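Homoserine dehydrogenase (Thermoplasma acidophilum, PDB 3ING) probably catalyses the NADPH-dependent reduction of aspartate semialdehyde to homoserine, a shared step in threonine and methionine biosynthesis. Local coordinates at residues I139-T144 / S218-N223. Numbering follows the deposited sequence.
Sequences IRYEAT and SVILVN. With NA (sodium ion), chain B.
Ile-220 reaches from helix 212-226 with two methyls. Its CG2 lies 3.6 Å from Tyr-141 CD1 and nearly as close to Tyr-141 CE1, meeting the ring obliquely, and is also near Thr-144 OG1, while Ile-220 CD1 sits 3.6 Å from Thr-144 OG1 and also touches Thr-144 CB. Leu-121 packs on both Ile-220 and Tyr-141, Phe-152 on both Ile-220 and Thr-144. The threonine hydroxyl is turned back on its own chain: a chi1 of 66° tucks OG1 over the main chain, where it donates to Tyr-141 O at 2.7 Å, in the carbonyl plane. The same oxygen also takes Thr-144 N, so two bonds close the 3-10 turn. With an alanine here, Tyr-141 O would probably lose one of its two donors and a gap would open beside Ile-220 CD1. Tyr-141 OH hydrogen-bonds to His-224 on the same helix as Ile-220. Farther out, Glu-142 binds the sodium ion through O (2.7 Å) and OE2 (2.8 Å), with Val-145, Ala-146 and Val-149 completing the site; Ala-143 touches NADPH. Thr-144 O accepts from Lys-217, the predicted proton donor. Apolar contact thus joins the turn after edge strand 139-140 of the Rossmann-type sheet to the helix carrying that lysine, while polar bonds within the turn fix its shape.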
loop_
_atom_site.group_PDB
_atom_site.type_symbol
_atom_site.label_atom_id
_atom_site.label_comp_id
_atom_site.label_asym_id
_atom_site.label_seq_id
_atom_site.Cartn_x
_atom_site.Cartn_y
_atom_site.Cartn_z
ATOM N N ILE A 139 -15.136 8.441 -8.009
ATOM C CA ILE A 139 -14.959 7.173 -8.641
ATOM C C ILE A 139 -13.641 6.577 -8.211
ATOM O O ILE A 139 -12.607 7.270 -8.181
ATOM C CB ILE A 139 -15.038 7.282 -10.207
ATOM C CG1 ILE A 139 -14.881 5.895 -10.830
ATOM C CG2 ILE A 139 -14.028 8.346 -10.780
ATOM C CD1 ILE A 139 -15.414 5.776 -12.290
ATOM N N ARG A 140 -13.672 5.289 -7.851
ATOM C CA ARG A 140 -12.452 4.543 -7.562
ATOM C C ARG A 140 -12.341 3.368 -8.529
ATOM O O ARG A 140 -13.344 2.875 -9.079
ATOM C CB ARG A 140 -12.357 4.107 -6.083
ATOM C CG ARG A 140 -12.293 5.255 -5.082
ATOM C CD ARG A 140 -11.930 4.722 -3.640
ATOM N NE ARG A 140 -10.561 4.216 -3.635
ATOM C CZ ARG A 140 -9.468 4.978 -3.455
ATOM N NH1 ARG A 140 -9.577 6.259 -3.233
ATOM N NH2 ARG A 140 -8.251 4.436 -3.498
ATOM N N TYR A 141 -11.094 2.969 -8.769
ATOM C CA TYR A 141 -10.733 2.073 -9.870
ATOM C C TYR A 141 -9.517 1.191 -9.602
ATOM O O TYR A 141 -8.749 0.846 -10.501
ATOM C CB TYR A 141 -10.611 2.920 -11.143
ATOM C CG TYR A 141 -9.832 4.230 -10.992
ATOM C CD1 TYR A 141 -8.448 4.248 -11.106
ATOM C CD2 TYR A 141 -10.477 5.433 -10.760
ATOM C CE1 TYR A 141 -7.723 5.435 -10.982
ATOM C CE2 TYR A 141 -9.753 6.630 -10.647
ATOM C CZ TYR A 141 -8.376 6.615 -10.741
ATOM O OH TYR A 141 -7.642 7.790 -10.622
ATOM N N GLU A 142 -9.385 0.755 -8.355
ATOM C CA GLU A 142 -8.292 -0.126 -7.997
ATOM C C GLU A 142 -8.116 -1.312 -8.934
ATOM O O GLU A 142 -7.014 -1.610 -9.373
ATOM C CB GLU A 142 -8.487 -0.680 -6.594
ATOM C CG GLU A 142 -7.242 -1.433 -6.089
ATOM C CD GLU A 142 -6.059 -0.489 -5.964
ATOM O OE1 GLU A 142 -6.180 0.484 -5.209
ATOM O OE2 GLU A 142 -5.046 -0.710 -6.653
ATOM N N ALA A 143 -9.194 -2.022 -9.198
ATOM C CA ALA A 143 -9.153 -3.228 -10.016
ATOM C C ALA A 143 -8.827 -3.013 -11.487
ATOM O O ALA A 143 -8.543 -3.977 -12.181
ATOM C CB ALA A 143 -10.508 -3.979 -9.884
ATOM N N THR A 144 -8.865 -1.768 -11.976
ATOM C CA THR A 144 -8.615 -1.493 -13.382
ATOM C C THR A 144 -7.138 -1.617 -13.785
ATOM O O THR A 144 -6.888 -1.770 -14.945
ATOM C CB THR A 144 -9.085 -0.087 -13.796
ATOM O OG1 THR A 144 -8.274 0.902 -13.108
ATOM C CG2 THR A 144 -10.593 0.081 -13.495
ATOM N N SER A 218 -2.501 1.838 -19.134
ATOM C CA SER A 218 -1.492 2.865 -19.179
ATOM C C SER A 218 -2.090 4.263 -19.175
ATOM O O SER A 218 -1.451 5.199 -18.673
ATOM C CB SER A 218 -0.551 2.696 -20.399
ATOM O OG SER A 218 -1.141 3.069 -21.651
ATOM N N VAL A 219 -3.293 4.399 -19.755
ATOM C CA VAL A 219 -4.031 5.685 -19.783
ATOM C C VAL A 219 -4.448 6.037 -18.369
ATOM O O VAL A 219 -4.283 7.154 -17.925
ATOM C CB VAL A 219 -5.285 5.629 -20.659
ATOM C CG1 VAL A 219 -6.119 6.896 -20.507
ATOM C CG2 VAL A 219 -4.906 5.385 -22.117
ATOM N N ILE A 220 -5.033 5.077 -17.689
ATOM C CA ILE A 220 -5.506 5.279 -16.327
ATOM C C ILE A 220 -4.325 5.668 -15.436
ATOM O O ILE A 220 -4.418 6.611 -14.643
ATOM C CB ILE A 220 -6.245 4.019 -15.799
ATOM C CG1 ILE A 220 -7.461 3.749 -16.674
ATOM C CG2 ILE A 220 -6.621 4.172 -14.257
ATOM C CD1 ILE A 220 -8.122 2.415 -16.426
ATOM N N LEU A 221 -3.201 4.973 -15.610
ATOM C CA LEU A 221 -1.988 5.258 -14.820
ATOM C C LEU A 221 -1.438 6.657 -15.071
ATOM O O LEU A 221 -1.199 7.402 -14.126
ATOM C CB LEU A 221 -0.881 4.218 -15.095
ATOM C CG LEU A 221 -1.025 2.826 -14.507
ATOM C CD1 LEU A 221 -0.062 1.863 -15.231
ATOM C CD2 LEU A 221 -0.789 2.841 -13.000
ATOM N N VAL A 222 -1.208 7.004 -16.328
ATOM C CA VAL A 222 -0.639 8.318 -16.649
ATOM C C VAL A 222 -1.598 9.422 -16.196
ATOM O O VAL A 222 -1.170 10.401 -15.601
ATOM C CB VAL A 222 -0.222 8.459 -18.141
ATOM C CG1 VAL A 222 -1.467 8.607 -19.097
ATOM C CG2 VAL A 222 0.792 9.654 -18.314
ATOM N N ASN A 223 -2.907 9.262 -16.424
ATOM C CA ASN A 223 -3.888 10.300 -15.995
ATOM C C ASN A 223 -3.967 10.406 -14.466
ATOM O O ASN A 223 -4.014 11.490 -13.907
ATOM C CB ASN A 223 -5.289 10.037 -16.575
ATOM C CG ASN A 223 -5.342 10.167 -18.074
ATOM O OD1 ASN A 223 -4.428 10.712 -18.702
ATOM N ND2 ASN A 223 -6.469 9.748 -18.652
HETATM NA NA NA B . -4.781 -2.799 -8.562
#